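Local coordinates for protein aspartate semialdehyde dehydrogenase (Francisella tularensis subsp. tularensis, PDB 4WOJ) that probably catalyses the NADPH-dependent reductive dephosphorylation of L-aspartyl-4-phosphate to L-aspartate-semialdehyde, a step in the biosynthesis of lysine, methionine and threonine, at residues B[89-94]-B[98-103]; B[115-120]-B[353-358]; B[123-128]-B[362-367]; B[145-150]-B[249-254]. All blocks are in the same frame, centred on the assembly; numbering follows the deposited sequence.

Contact 1. Residues B[89-94]-B[98-103]; sequences HKLREA and GFWIDA
Arg92 reaches from the last turns of helix 81-93 to the backbone of Gly98, just before strand 99-102. Its CB leaves the backbone pointing neither at the strand nor away from it. CG lies beside the backbone N, and a bend at the next bond (chi2 -68°) carries the rest of the chain across. CZ comes to 3.3 Å from Gly98 O. The two terminal nitrogens then grip that one carbonyl oxygen end-on. NH1 donates to Gly98 O at 2.8 Å, in the carbonyl plane and on a lone pair. NH2 donates to Gly98 O at 2.9 Å and comes in nearly in line with the C=O bond. The oxygen lies in the guanidinium plane, yet both N-H...O angles are bent (148° and 143°), as expected when two donors share one acceptor. NH2 also lies 3.7 Å from Trp100 CB. Each nitrogen has a second partner: NH1 bonds Trp96 O, and NH2 forms a salt bridge with Asp135. Together these hold the guanidinium's rotation.

Beside this polar grip is a small apolar one. Leu91 CD1 meets Trp100 CZ3 at 3.8 Å, and the two side chains cross at about a right angle. Trp100 NE1 bonds Asp102 OD2 at 3.0 Å, which helps to fix the indole.

The contact ties a helix to its following strand in the beta-alpha-beta unit 74-77, 81-93, 99-102 of the Rossmann-type domain. Leu91 packs also on Leu75 and on helix 66-70. Strand 99-102 lies between strands 74-77 and 135-138.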
loop_
_atom_site.group_PDB
_atom_site.type_symbol
_atom_site.label_atom_id
_atom_site.label_comp_id
_atom_site.label_asym_id
_atom_site.label_seq_id
_atom_site.Cartn_x
_atom_site.Cartn_y
_atom_site.Cartn_z
ATOM N N HIS B 89 -0.432 -7.707 36.815
ATOM C CA HIS B 89 0.548 -8.113 37.830
ATOM C C HIS B 89 -0.034 -8.066 39.248
ATOM O O HIS B 89 0.238 -8.962 40.060
ATOM C CB HIS B 89 1.829 -7.276 37.745
ATOM C CG HIS B 89 1.644 -5.845 38.138
ATOM N ND1 HIS B 89 1.105 -4.899 37.288
ATOM C CD2 HIS B 89 1.920 -5.198 39.297
ATOM C CE1 HIS B 89 1.073 -3.730 37.902
ATOM N NE2 HIS B 89 1.559 -3.885 39.121
ATOM N N LYS B 90 -0.832 -7.037 39.525
ATOM C CA LYS B 90 -1.554 -6.922 40.811
ATOM C C LYS B 90 -2.435 -8.131 41.128
ATOM O O LYS B 90 -2.523 -8.554 42.280
ATOM C CB LYS B 90 -2.444 -5.681 40.834
ATOM C CG LYS B 90 -1.701 -4.359 40.914
ATOM C CD LYS B 90 -2.684 -3.203 41.076
ATOM C CE LYS B 90 -2.156 -1.874 40.547
ATOM N NZ LYS B 90 -0.708 -1.605 40.793
ATOM N N LEU B 91 -3.095 -8.662 40.103
ATOM C CA LEU B 91 -3.916 -9.857 40.244
ATOM C C LEU B 91 -3.097 -11.094 40.571
ATOM O O LEU B 91 -3.493 -11.884 41.420
ATOM C CB LEU B 91 -4.730 -10.120 38.976
ATOM C CG LEU B 91 -5.825 -9.089 38.686
ATOM C CD1 LEU B 91 -6.327 -9.221 37.257
ATOM C CD2 LEU B 91 -6.977 -9.228 39.674
ATOM N N ARG B 92 -1.981 -11.294 39.885
ATOM C CA ARG B 92 -1.171 -12.494 40.158
ATOM C C ARG B 92 -0.499 -12.340 41.525
ATOM O O ARG B 92 -0.490 -13.270 42.325
ATOM C CB ARG B 92 -0.133 -12.765 39.059
ATOM C CG ARG B 92 -0.696 -13.068 37.673
ATOM C CD ARG B 92 -1.422 -14.399 37.598
ATOM N NE ARG B 92 -1.922 -14.633 36.239
ATOM C CZ ARG B 92 -3.067 -15.247 35.927
ATOM N NH1 ARG B 92 -3.867 -15.730 36.877
ATOM N NH2 ARG B 92 -3.424 -15.382 34.651
ATOM N N GLU B 93 0.023 -11.139 41.779
ATOM C CA GLU B 93 0.550 -10.729 43.100
ATOM C C GLU B 93 -0.464 -10.926 44.229
ATOM O O GLU B 93 -0.091 -11.211 45.360
ATOM C CB GLU B 93 0.959 -9.247 43.091
ATOM C CG GLU B 93 2.305 -8.937 42.437
ATOM C CD GLU B 93 2.609 -7.444 42.435
ATOM O OE1 GLU B 93 1.698 -6.654 42.799
ATOM O OE2 GLU B 93 3.748 -7.053 42.084
ATOM N N ALA B 94 -1.740 -10.741 43.909
ATOM C CA ALA B 94 -2.835 -10.946 44.866
ATOM C C ALA B 94 -3.416 -12.362 44.828
ATOM O O ALA B 94 -4.550 -12.555 45.240
ATOM C CB ALA B 94 -3.932 -9.917 44.630
ATOM N N GLY B 98 -6.759 -17.437 37.794
ATOM C CA GLY B 98 -7.648 -17.612 36.672
ATOM C C GLY B 98 -7.027 -17.269 35.327
ATOM O O GLY B 98 -5.897 -16.776 35.238
ATOM N N PHE B 99 -7.792 -17.533 34.273
ATOM C CA PHE B 99 -7.344 -17.299 32.904
ATOM C C PHE B 99 -7.471 -15.855 32.475
ATOM O O PHE B 99 -8.513 -15.222 32.619
ATOM C CB PHE B 99 -8.118 -18.158 31.926
ATOM C CG PHE B 99 -7.956 -19.623 32.146
ATOM C CD1 PHE B 99 -8.817 -20.306 32.993
ATOM C CD2 PHE B 99 -7.000 -20.324 31.459
ATOM C CE1 PHE B 99 -8.702 -21.674 33.173
ATOM C CE2 PHE B 99 -6.875 -21.680 31.626
ATOM C CZ PHE B 99 -7.727 -22.364 32.481
ATOM N N TRP B 100 -6.378 -15.348 31.939
ATOM C CA TRP B 100 -6.304 -13.992 31.440
ATOM C C TRP B 100 -6.165 -14.108 29.924
ATOM O O TRP B 100 -5.147 -14.590 29.408
ATOM C CB TRP B 100 -5.089 -13.296 32.046
ATOM C CG TRP B 100 -4.830 -11.940 31.552
ATOM C CD1 TRP B 100 -4.028 -11.601 30.526
ATOM C CD2 TRP B 100 -5.338 -10.717 32.092
ATOM N NE1 TRP B 100 -4.013 -10.238 30.370
ATOM C CE2 TRP B 100 -4.799 -9.671 31.329
ATOM C CE3 TRP B 100 -6.198 -10.401 33.154
ATOM C CZ2 TRP B 100 -5.101 -8.318 31.578
ATOM C CZ3 TRP B 100 -6.483 -9.057 33.415
ATOM C CH2 TRP B 100 -5.949 -8.039 32.625
ATOM N N ILE B 101 -7.218 -13.705 29.224
ATOM C CA ILE B 101 -7.213 -13.662 27.769
ATOM C C ILE B 101 -7.074 -12.185 27.412
ATOM O O ILE B 101 -7.829 -11.358 27.892
ATOM C CB ILE B 101 -8.496 -14.284 27.170
ATOM C CG1 ILE B 101 -8.581 -15.770 27.510
ATOM C CG2 ILE B 101 -8.513 -14.149 25.666
ATOM C CD1 ILE B 101 -9.992 -16.317 27.508
ATOM N N ASP B 102 -6.104 -11.856 26.574
ATOM C CA ASP B 102 -5.787 -10.454 26.309
ATOM C C ASP B 102 -5.493 -10.161 24.854
ATOM O O ASP B 102 -4.778 -10.944 24.191
ATOM C CB ASP B 102 -4.538 -10.100 27.107
ATOM C CG ASP B 102 -4.365 -8.588 27.308
ATOM O OD1 ASP B 102 -5.024 -7.773 26.584
ATOM O OD2 ASP B 102 -3.542 -8.241 28.196
ATOM N N ALA B 103 -5.972 -9.006 24.393
ATOM C CA ALA B 103 -5.639 -8.477 23.040
ATOM C C ALA B 103 -4.312 -7.714 22.968
ATOM O O ALA B 103 -3.580 -7.795 21.960
ATOM C CB ALA B 103 -6.743 -7.586 22.500
#

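Contact 2. Residues B[115-120]-B[353-358]; sequences LVLDPL and LLWGAA
Leu117 and Trp355 are the closest backbone approach here, with their CA atoms 9.0 Å apart. At that separation the two segments meet through side chains alone. In 115-120 the chain passes from the edge strand 113-116 into helix 118-130, with Leu117 at the N-cap position. The turn is closed by Leu120 N on Leu117 O, at 2.8 Å. In 353-358 the start of helix 354-369 is widened into a pi-type turn, and Ala358 N bonds Leu353 O at 2.8 Å.

Trp355 carries the contact from its side. Its indole swings toward the 115-120 turn and brings its six-membered ring there. CH2 of Trp355 meets Pro119 CG at 4.1 Å. The two side chains approach from opposite directions, and the proline ring comes to the indole obliquely. Trp355 CZ3 lies 4.5 Å from Leu117 CD1, a looser touch that is also oblique. Leu117 reaches it with CG anti to the backbone N (chi1 -174°) and one methyl turned to the ring.

Trp303 meets the same indole edge-to-face, and Leu145 and Leu148 of helix 141-149 pack on it too. Asn121 bonds the backbone of Leu115 and Leu117 with its side-chain amide.

The chemistry is purely apolar, buried and of modest area. It joins the NAD-binding part of the chain to the helix that follows the dimerisation domain's strand 343-351. The Trp355 side chain is about 8 Å from that of Cys141, the predicted acyl-thioester residue, so this apolar packing lies near the probable active site.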
loop_
_atom_site.group_PDB
_atom_site.type_symbol
_atom_site.label_atom_id
_atom_site.label_comp_id
_atom_site.label_asym_id
_atom_site.label_seq_id
_atom_site.Cartn_x
_atom_site.Cartn_y
_atom_site.Cartn_z
ATOM N N LEU B 115 0.395 -17.632 22.652
ATOM C CA LEU B 115 -0.208 -16.779 21.625
ATOM C C LEU B 115 -1.323 -17.602 21.010
ATOM O O LEU B 115 -1.085 -18.794 20.722
ATOM C CB LEU B 115 0.783 -16.375 20.537
ATOM C CG LEU B 115 1.730 -15.218 20.862
ATOM C CD1 LEU B 115 2.813 -15.040 19.804
ATOM C CD2 LEU B 115 0.962 -13.924 20.998
ATOM N N VAL B 116 -2.517 -17.006 20.831
ATOM C CA VAL B 116 -3.647 -17.787 20.325
ATOM C C VAL B 116 -4.031 -17.507 18.864
ATOM O O VAL B 116 -4.328 -16.378 18.468
ATOM C CB VAL B 116 -4.935 -17.654 21.205
ATOM C CG1 VAL B 116 -4.658 -18.158 22.611
ATOM C CG2 VAL B 116 -5.446 -16.233 21.259
ATOM N N LEU B 117 -4.042 -18.571 18.075
ATOM C CA LEU B 117 -4.605 -18.543 16.737
ATOM C C LEU B 117 -4.942 -19.996 16.385
ATOM O O LEU B 117 -4.175 -20.716 15.719
ATOM C CB LEU B 117 -3.634 -17.917 15.751
ATOM C CG LEU B 117 -4.138 -17.676 14.322
ATOM C CD1 LEU B 117 -5.256 -16.680 14.295
ATOM C CD2 LEU B 117 -2.987 -17.179 13.462
ATOM N N ASP B 118 -6.104 -20.418 16.849
ATOM C CA ASP B 118 -6.394 -21.840 16.999
ATOM C C ASP B 118 -6.526 -22.622 15.682
ATOM O O ASP B 118 -6.314 -23.816 15.685
ATOM C CB ASP B 118 -7.645 -22.057 17.843
ATOM C CG ASP B 118 -8.905 -21.631 17.112
ATOM O OD1 ASP B 118 -9.229 -20.422 17.160
ATOM O OD2 ASP B 118 -9.535 -22.483 16.461
ATOM N N PRO B 119 -6.858 -21.963 14.559
ATOM C CA PRO B 119 -6.759 -22.750 13.321
ATOM C C PRO B 119 -5.319 -23.172 12.996
ATOM O O PRO B 119 -5.094 -23.935 12.061
ATOM C CB PRO B 119 -7.288 -21.785 12.257
ATOM C CG PRO B 119 -8.162 -20.869 13.010
ATOM C CD PRO B 119 -7.415 -20.635 14.287
ATOM N N LEU B 120 -4.347 -22.647 13.737
ATOM C CA LEU B 120 -2.932 -23.049 13.538
ATOM C C LEU B 120 -2.282 -23.728 14.743
ATOM O O LEU B 120 -1.404 -24.555 14.579
ATOM C CB LEU B 120 -2.103 -21.835 13.084
ATOM C CG LEU B 120 -2.125 -21.576 11.570
ATOM C CD1 LEU B 120 -1.438 -20.272 11.251
ATOM C CD2 LEU B 120 -1.432 -22.711 10.828
ATOM N N LEU B 353 -10.425 -6.002 12.809
ATOM C CA LEU B 353 -11.183 -6.108 14.048
ATOM C C LEU B 353 -11.604 -7.511 14.405
ATOM O O LEU B 353 -11.715 -7.849 15.563
ATOM C CB LEU B 353 -12.389 -5.193 13.965
ATOM C CG LEU B 353 -11.969 -3.716 13.958
ATOM C CD1 LEU B 353 -13.122 -2.786 13.693
ATOM C CD2 LEU B 353 -11.334 -3.313 15.278
ATOM N N LEU B 354 -11.823 -8.350 13.414
ATOM C CA LEU B 354 -12.323 -9.695 13.642
ATOM C C LEU B 354 -11.149 -10.696 13.724
ATOM O O LEU B 354 -10.605 -10.971 14.779
ATOM C CB LEU B 354 -13.247 -10.084 12.492
ATOM C CG LEU B 354 -14.570 -9.370 12.369
ATOM C CD1 LEU B 354 -15.234 -9.583 11.029
ATOM C CD2 LEU B 354 -15.527 -9.807 13.464
ATOM N N TRP B 355 -10.741 -11.239 12.611
ATOM C CA TRP B 355 -9.611 -12.205 12.671
ATOM C C TRP B 355 -8.335 -11.538 13.194
ATOM O O TRP B 355 -7.535 -12.141 13.925
ATOM C CB TRP B 355 -9.398 -12.892 11.328
ATOM C CG TRP B 355 -10.179 -14.162 11.204
ATOM C CD1 TRP B 355 -11.053 -14.499 10.212
ATOM C CD2 TRP B 355 -10.172 -15.248 12.115
ATOM N NE1 TRP B 355 -11.582 -15.734 10.453
ATOM C CE2 TRP B 355 -11.048 -16.222 11.613
ATOM C CE3 TRP B 355 -9.499 -15.500 13.301
ATOM C CZ2 TRP B 355 -11.268 -17.421 12.252
ATOM C CZ3 TRP B 355 -9.716 -16.684 13.931
ATOM C CH2 TRP B 355 -10.595 -17.637 13.415
ATOM N N GLY B 356 -8.174 -10.277 12.844
ATOM C CA GLY B 356 -7.094 -9.469 13.380
ATOM C C GLY B 356 -7.121 -9.208 14.867
ATOM O O GLY B 356 -6.073 -8.973 15.457
ATOM N N ALA B 357 -8.306 -9.135 15.485
ATOM C CA ALA B 357 -8.322 -8.793 16.911
ATOM C C ALA B 357 -9.277 -9.632 17.739
ATOM O O ALA B 357 -8.849 -10.396 18.583
ATOM C CB ALA B 357 -8.595 -7.311 17.082
ATOM N N ALA B 358 -10.572 -9.482 17.482
ATOM C CA ALA B 358 -11.631 -10.096 18.287
ATOM C C ALA B 358 -11.768 -11.588 18.188
ATOM O O ALA B 358 -11.974 -12.255 19.209
ATOM C CB ALA B 358 -12.962 -9.447 17.919
#

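Contact 3. Residues B[123-128]-B[362-367]; sequences DQIINA and RRVLNI
Ile125 and Val364 make the tightest touch between these two helices, with Ile125 CG2 3.6 Å from Val364 CG2. The same Ile125 methyl lies 4.0 Å from Ile367 CG2, with those two side chains about perpendicular. Ile367 CG2 in turn meets Ile126 CG1 at 4.2 Å, nearer the surface. Three branch methyls meet here, CG2 of Ile125, of Val364 and of Ile367, with that of Ile125 touching the other two. On Val364 the CG2 methyl is anti to the backbone N, while CG1 takes the tighter place between the backbone N and the carbonyl carbon (chi1 74°).

The short axes of 123-128 and 362-367 approach to 11.0 Å and cross at -49°. That distance is bridged by side chains from both helices.

Further out, strand 113-116 closes one side: Val116 touches both Ile125 and Val364. Asp118, which forms a salt bridge with Arg363, also packs on Ile125 and Ile367. At the far side of helix 354-369, Arg362 forms salt bridges with Asp32 and Glu359 and packs on helix 18-30.

Helix 118-130 is the crossover of the parallel unit 113-116, 118-130, 135-138 at the edge of the Rossmann sheet. The C-terminal helix 354-369 returns from the dimerisation domain to pack against it, as in other aspartate-semialdehyde dehydrogenases.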
loop_
_atom_site.group_PDB
_atom_site.type_symbol
_atom_site.label_atom_id
_atom_site.label_comp_id
_atom_site.label_asym_id
_atom_site.label_seq_id
_atom_site.Cartn_x
_atom_site.Cartn_y
_atom_site.Cartn_z
ATOM N N ASP B 123 -3.793 -27.348 19.080
ATOM C CA ASP B 123 -3.159 -28.435 19.883
ATOM C C ASP B 123 -2.280 -27.924 21.027
ATOM O O ASP B 123 -2.150 -28.554 22.072
ATOM C CB ASP B 123 -2.388 -29.426 19.022
ATOM C CG ASP B 123 -1.579 -28.773 17.886
ATOM O OD1 ASP B 123 -1.193 -27.579 17.925
ATOM O OD2 ASP B 123 -1.340 -29.506 16.905
ATOM N N GLN B 124 -1.784 -26.720 20.863
ATOM C CA GLN B 124 -0.879 -26.138 21.827
ATOM C C GLN B 124 -1.607 -25.396 22.867
ATOM O O GLN B 124 -1.133 -25.325 23.988
ATOM C CB GLN B 124 0.048 -25.127 21.181
ATOM C CG GLN B 124 1.074 -25.710 20.193
ATOM C CD GLN B 124 1.983 -24.600 19.688
ATOM O OE1 GLN B 124 2.606 -23.841 20.494
ATOM N NE2 GLN B 124 2.028 -24.443 18.348
ATOM N N ILE B 125 -2.714 -24.753 22.496
ATOM C CA ILE B 125 -3.521 -24.066 23.488
ATOM C C ILE B 125 -3.947 -25.126 24.497
ATOM O O ILE B 125 -3.847 -24.949 25.699
ATOM C CB ILE B 125 -4.730 -23.340 22.849
ATOM C CG1 ILE B 125 -4.260 -22.114 22.070
ATOM C CG2 ILE B 125 -5.697 -22.847 23.896
ATOM C CD1 ILE B 125 -5.014 -21.885 20.786
ATOM N N ILE B 126 -4.405 -26.244 23.988
ATOM C CA ILE B 126 -4.878 -27.312 24.839
ATOM C C ILE B 126 -3.776 -27.816 25.749
ATOM O O ILE B 126 -4.005 -28.060 26.928
ATOM C CB ILE B 126 -5.467 -28.452 24.000
ATOM C CG1 ILE B 126 -6.907 -28.090 23.651
ATOM C CG2 ILE B 126 -5.484 -29.748 24.773
ATOM C CD1 ILE B 126 -7.485 -28.974 22.564
ATOM N N ASN B 127 -2.583 -27.966 25.205
ATOM C CA ASN B 127 -1.446 -28.435 25.989
ATOM C C ASN B 127 -1.079 -27.453 27.103
ATOM O O ASN B 127 -0.623 -27.848 28.167
ATOM C CB ASN B 127 -0.236 -28.608 25.090
ATOM C CG ASN B 127 0.868 -29.373 25.759
ATOM O OD1 ASN B 127 0.636 -30.147 26.679
ATOM N ND2 ASN B 127 2.078 -29.157 25.309
ATOM N N ALA B 128 -1.289 -26.173 26.835
ATOM C CA ALA B 128 -0.950 -25.116 27.768
ATOM C C ALA B 128 -1.940 -25.073 28.927
ATOM O O ALA B 128 -1.551 -24.997 30.103
ATOM C CB ALA B 128 -0.911 -23.759 27.042
ATOM N N ARG B 362 -12.314 -14.656 21.312
ATOM C CA ARG B 362 -13.586 -15.384 21.406
ATOM C C ARG B 362 -13.403 -16.873 21.298
ATOM O O ARG B 362 -13.997 -17.630 22.038
ATOM C CB ARG B 362 -14.554 -14.954 20.301
ATOM C CG ARG B 362 -15.952 -15.528 20.454
ATOM C CD ARG B 362 -16.854 -15.228 19.242
ATOM N NE ARG B 362 -16.527 -16.032 18.061
ATOM C CZ ARG B 362 -16.844 -17.319 17.887
ATOM N NH1 ARG B 362 -16.500 -17.948 16.776
ATOM N NH2 ARG B 362 -17.500 -17.983 18.809
ATOM N N ARG B 363 -12.586 -17.306 20.367
ATOM C CA ARG B 363 -12.443 -18.735 20.126
ATOM C C ARG B 363 -11.623 -19.464 21.213
ATOM O O ARG B 363 -11.864 -20.620 21.520
ATOM C CB ARG B 363 -11.861 -18.969 18.718
ATOM C CG ARG B 363 -12.847 -18.598 17.588
ATOM C CD ARG B 363 -12.178 -18.714 16.218
ATOM N NE ARG B 363 -11.749 -20.090 16.029
ATOM C CZ ARG B 363 -12.447 -21.028 15.403
ATOM N NH1 ARG B 363 -13.636 -20.774 14.833
ATOM N NH2 ARG B 363 -11.948 -22.234 15.309
ATOM N N VAL B 364 -10.655 -18.788 21.804
ATOM C CA VAL B 364 -9.869 -19.403 22.860
ATOM C C VAL B 364 -10.662 -19.427 24.160
ATOM O O VAL B 364 -10.583 -20.382 24.938
ATOM C CB VAL B 364 -8.500 -18.750 23.020
ATOM C CG1 VAL B 364 -8.554 -17.384 23.681
ATOM C CG2 VAL B 364 -7.561 -19.716 23.765
ATOM N N LEU B 365 -11.480 -18.404 24.371
ATOM C CA LEU B 365 -12.450 -18.432 25.463
ATOM C C LEU B 365 -13.253 -19.719 25.450
ATOM O O LEU B 365 -13.419 -20.358 26.489
ATOM C CB LEU B 365 -13.408 -17.251 25.350
ATOM C CG LEU B 365 -14.530 -17.206 26.385
ATOM C CD1 LEU B 365 -13.997 -17.145 27.807
ATOM C CD2 LEU B 365 -15.475 -16.030 26.122
ATOM N N ASN B 366 -13.724 -20.097 24.263
ATOM C CA ASN B 366 -14.493 -21.320 24.079
ATOM C C ASN B 366 -13.763 -22.593 24.384
ATOM O O ASN B 366 -14.372 -23.554 24.861
ATOM C CB ASN B 366 -15.028 -21.403 22.666
ATOM C CG ASN B 366 -16.222 -20.500 22.458
ATOM O OD1 ASN B 366 -16.873 -20.092 23.401
ATOM N ND2 ASN B 366 -16.487 -20.152 21.221
ATOM N N ILE B 367 -12.472 -22.611 24.085
ATOM C CA ILE B 367 -11.615 -23.756 24.367
ATOM C C ILE B 367 -11.405 -23.872 25.875
ATOM O O ILE B 367 -11.477 -24.937 26.433
ATOM C CB ILE B 367 -10.271 -23.612 23.638
ATOM C CG1 ILE B 367 -10.498 -23.715 22.122
ATOM C CG2 ILE B 367 -9.285 -24.702 24.047
ATOM C CD1 ILE B 367 -9.334 -23.201 21.295
#

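Contact 4. Residues B[145-150]-B[249-254]; sequences LMSLAI and TELNKI
Met146 and Ser147 lie on helix 141-149, the helix that begins at Cys141, the predicted acyl-thioester residue. A nucleophilic cysteine at the start of a helix is a hallmark of this dehydrogenase family, related in fold to glyceraldehyde-3-phosphate dehydrogenase. Here the later turns of that helix pack on helix 242-255, which belongs to the dimerisation domain. The contact is small and buried.

Leu251 is the partner of both residues, and its CA is 7.4 Å from that of Ser147. Leu251 extends both methyls to the other helix, its CG turned away from the backbone N (chi1 176°). CD2 of Leu251 lies 3.9 Å from Met146 CE. Leu251 CD1 is 4.2 Å from the same methyl carbon. The methionine chain starts extended and bends at its last torsion (chi3 107°), which turns CE onto the leucine. The two side chains cross at about a right angle.

Neighbours frame the pair. Met146 also packs on Gln278 and Leu280 of strand 275-284, and its side chain is about 9 Å from that of Cys141. Glu250, next to Leu251, bonds Asn140 N and forms a salt bridge with Arg108.

Ser147 keeps its polar end within its own helix. Its OG hydrogen-bonds Val143 O one turn back. That satisfied hydroxyl is pressed against the leucine, with Ser147 OG 3.2 Å from Leu251 CD1, a close van der Waals touch.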
loop_
_atom_site.group_PDB
_atom_site.type_symbol
_atom_site.label_atom_id
_atom_site.label_comp_id
_atom_site.label_asym_id
_atom_site.label_seq_id
_atom_site.Cartn_x
_atom_site.Cartn_y
_atom_site.Cartn_z
ATOM N N LEU B 145 -3.402 -12.355 10.289
ATOM C CA LEU B 145 -4.038 -12.319 8.997
ATOM C C LEU B 145 -3.209 -12.992 7.941
ATOM O O LEU B 145 -3.728 -13.514 6.995
ATOM C CB LEU B 145 -4.327 -10.861 8.619
ATOM C CG LEU B 145 -5.466 -10.315 9.488
ATOM C CD1 LEU B 145 -5.714 -8.842 9.271
ATOM C CD2 LEU B 145 -6.717 -11.110 9.213
ATOM N N MET B 146 -1.896 -12.926 8.092
ATOM C CA MET B 146 -0.995 -13.528 7.135
ATOM C C MET B 146 -0.992 -15.031 7.298
ATOM O O MET B 146 -1.129 -15.790 6.338
ATOM C CB MET B 146 0.395 -13.019 7.409
ATOM C CG MET B 146 1.411 -13.611 6.495
ATOM S SD MET B 146 3.008 -13.309 7.238
ATOM C CE MET B 146 3.309 -14.979 7.767
ATOM N N SER B 147 -0.848 -15.449 8.542
ATOM C CA SER B 147 -0.688 -16.842 8.857
ATOM C C SER B 147 -1.897 -17.613 8.413
ATOM O O SER B 147 -1.768 -18.704 7.858
ATOM C CB SER B 147 -0.509 -17.023 10.371
ATOM O OG SER B 147 0.612 -16.277 10.821
ATOM N N LEU B 148 -3.085 -17.053 8.661
ATOM C CA LEU B 148 -4.339 -17.645 8.173
ATOM C C LEU B 148 -4.407 -17.739 6.644
ATOM O O LEU B 148 -4.931 -18.703 6.107
ATOM C CB LEU B 148 -5.586 -16.862 8.691
ATOM C CG LEU B 148 -5.878 -16.960 10.189
ATOM C CD1 LEU B 148 -6.810 -15.836 10.650
ATOM C CD2 LEU B 148 -6.488 -18.306 10.526
ATOM N N ALA B 149 -3.922 -16.735 5.946
ATOM C CA ALA B 149 -4.019 -16.735 4.496
ATOM C C ALA B 149 -3.136 -17.849 3.873
ATOM O O ALA B 149 -3.572 -18.583 2.992
ATOM C CB ALA B 149 -3.611 -15.394 3.953
ATOM N N ILE B 150 -1.910 -17.980 4.351
ATOM C CA ILE B 150 -1.019 -19.031 3.841
ATOM C C ILE B 150 -0.874 -20.207 4.829
ATOM O O ILE B 150 0.124 -20.934 4.818
ATOM C CB ILE B 150 0.357 -18.461 3.478
ATOM C CG1 ILE B 150 0.967 -17.705 4.652
ATOM C CG2 ILE B 150 0.205 -17.532 2.288
ATOM C CD1 ILE B 150 2.410 -17.315 4.434
ATOM N N THR B 249 8.768 -13.042 15.227
ATOM C CA THR B 249 8.843 -13.693 16.536
ATOM C C THR B 249 7.525 -14.305 16.965
ATOM O O THR B 249 7.493 -15.406 17.516
ATOM C CB THR B 249 9.315 -12.684 17.602
ATOM O OG1 THR B 249 8.726 -11.394 17.336
ATOM C CG2 THR B 249 10.855 -12.571 17.544
ATOM N N GLU B 250 6.447 -13.596 16.681
ATOM C CA GLU B 250 5.074 -14.078 16.948
ATOM C C GLU B 250 4.685 -15.269 16.054
ATOM O O GLU B 250 4.171 -16.277 16.542
ATOM C CB GLU B 250 4.052 -12.938 16.800
ATOM C CG GLU B 250 4.258 -11.840 17.839
ATOM C CD GLU B 250 3.220 -10.719 17.799
ATOM O OE1 GLU B 250 2.169 -10.872 17.133
ATOM O OE2 GLU B 250 3.486 -9.658 18.412
ATOM N N LEU B 251 4.963 -15.158 14.758
ATOM C CA LEU B 251 4.733 -16.276 13.835
ATOM C C LEU B 251 5.463 -17.528 14.314
ATOM O O LEU B 251 4.893 -18.615 14.363
ATOM C CB LEU B 251 5.189 -15.946 12.401
ATOM C CG LEU B 251 5.066 -17.115 11.401
ATOM C CD1 LEU B 251 3.599 -17.410 11.138
ATOM C CD2 LEU B 251 5.792 -16.863 10.104
ATOM N N ASN B 252 6.724 -17.378 14.679
ATOM C CA ASN B 252 7.503 -18.535 15.178
ATOM C C ASN B 252 7.017 -19.033 16.543
ATOM O O ASN B 252 6.974 -20.229 16.799
ATOM C CB ASN B 252 8.995 -18.242 15.101
ATOM C CG ASN B 252 9.472 -18.230 13.653
ATOM O OD1 ASN B 252 9.608 -19.289 13.036
ATOM N ND2 ASN B 252 9.628 -17.044 13.071
ATOM N N LYS B 253 6.557 -18.121 17.384
ATOM C CA LYS B 253 5.938 -18.552 18.644
ATOM C C LYS B 253 4.632 -19.321 18.365
ATOM O O LYS B 253 4.373 -20.332 18.986
ATOM C CB LYS B 253 5.719 -17.388 19.601
ATOM C CG LYS B 253 5.064 -17.831 20.894
ATOM C CD LYS B 253 5.311 -16.887 22.068
ATOM C CE LYS B 253 4.969 -17.605 23.370
ATOM N NZ LYS B 253 5.071 -16.709 24.559
ATOM N N ILE B 254 3.820 -18.846 17.429
ATOM C CA ILE B 254 2.536 -19.494 17.150
ATOM C C ILE B 254 2.752 -20.875 16.586
ATOM O O ILE B 254 2.050 -21.818 16.931
ATOM C CB ILE B 254 1.678 -18.696 16.155
ATOM C CG1 ILE B 254 1.193 -17.394 16.782
ATOM C CG2 ILE B 254 0.461 -19.511 15.724
ATOM C CD1 ILE B 254 0.481 -16.472 15.818
#

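From the N terminus, contact 1 closes first: a short local turn joins a helix to the next strand of the NAD-binding sheet. Contacts 2 and 3 then open in order, at 115-120 and 123-128. Both close only near the C terminus, more than 230 residues later, at 353-358 and 362-367. Their segments alternate, so they cross, and both use helices 118-130 and 354-369. Contact 4 opens and closes within the span of each, pairing two helices beside the probable active site. The final helix thus ties the dimerisation domain back to the Rossmann sheet, touching contact 1 through Ile101. Gln124 NE2 probably hydrogen-bonds Ile254 O, linking contacts 3 and 4.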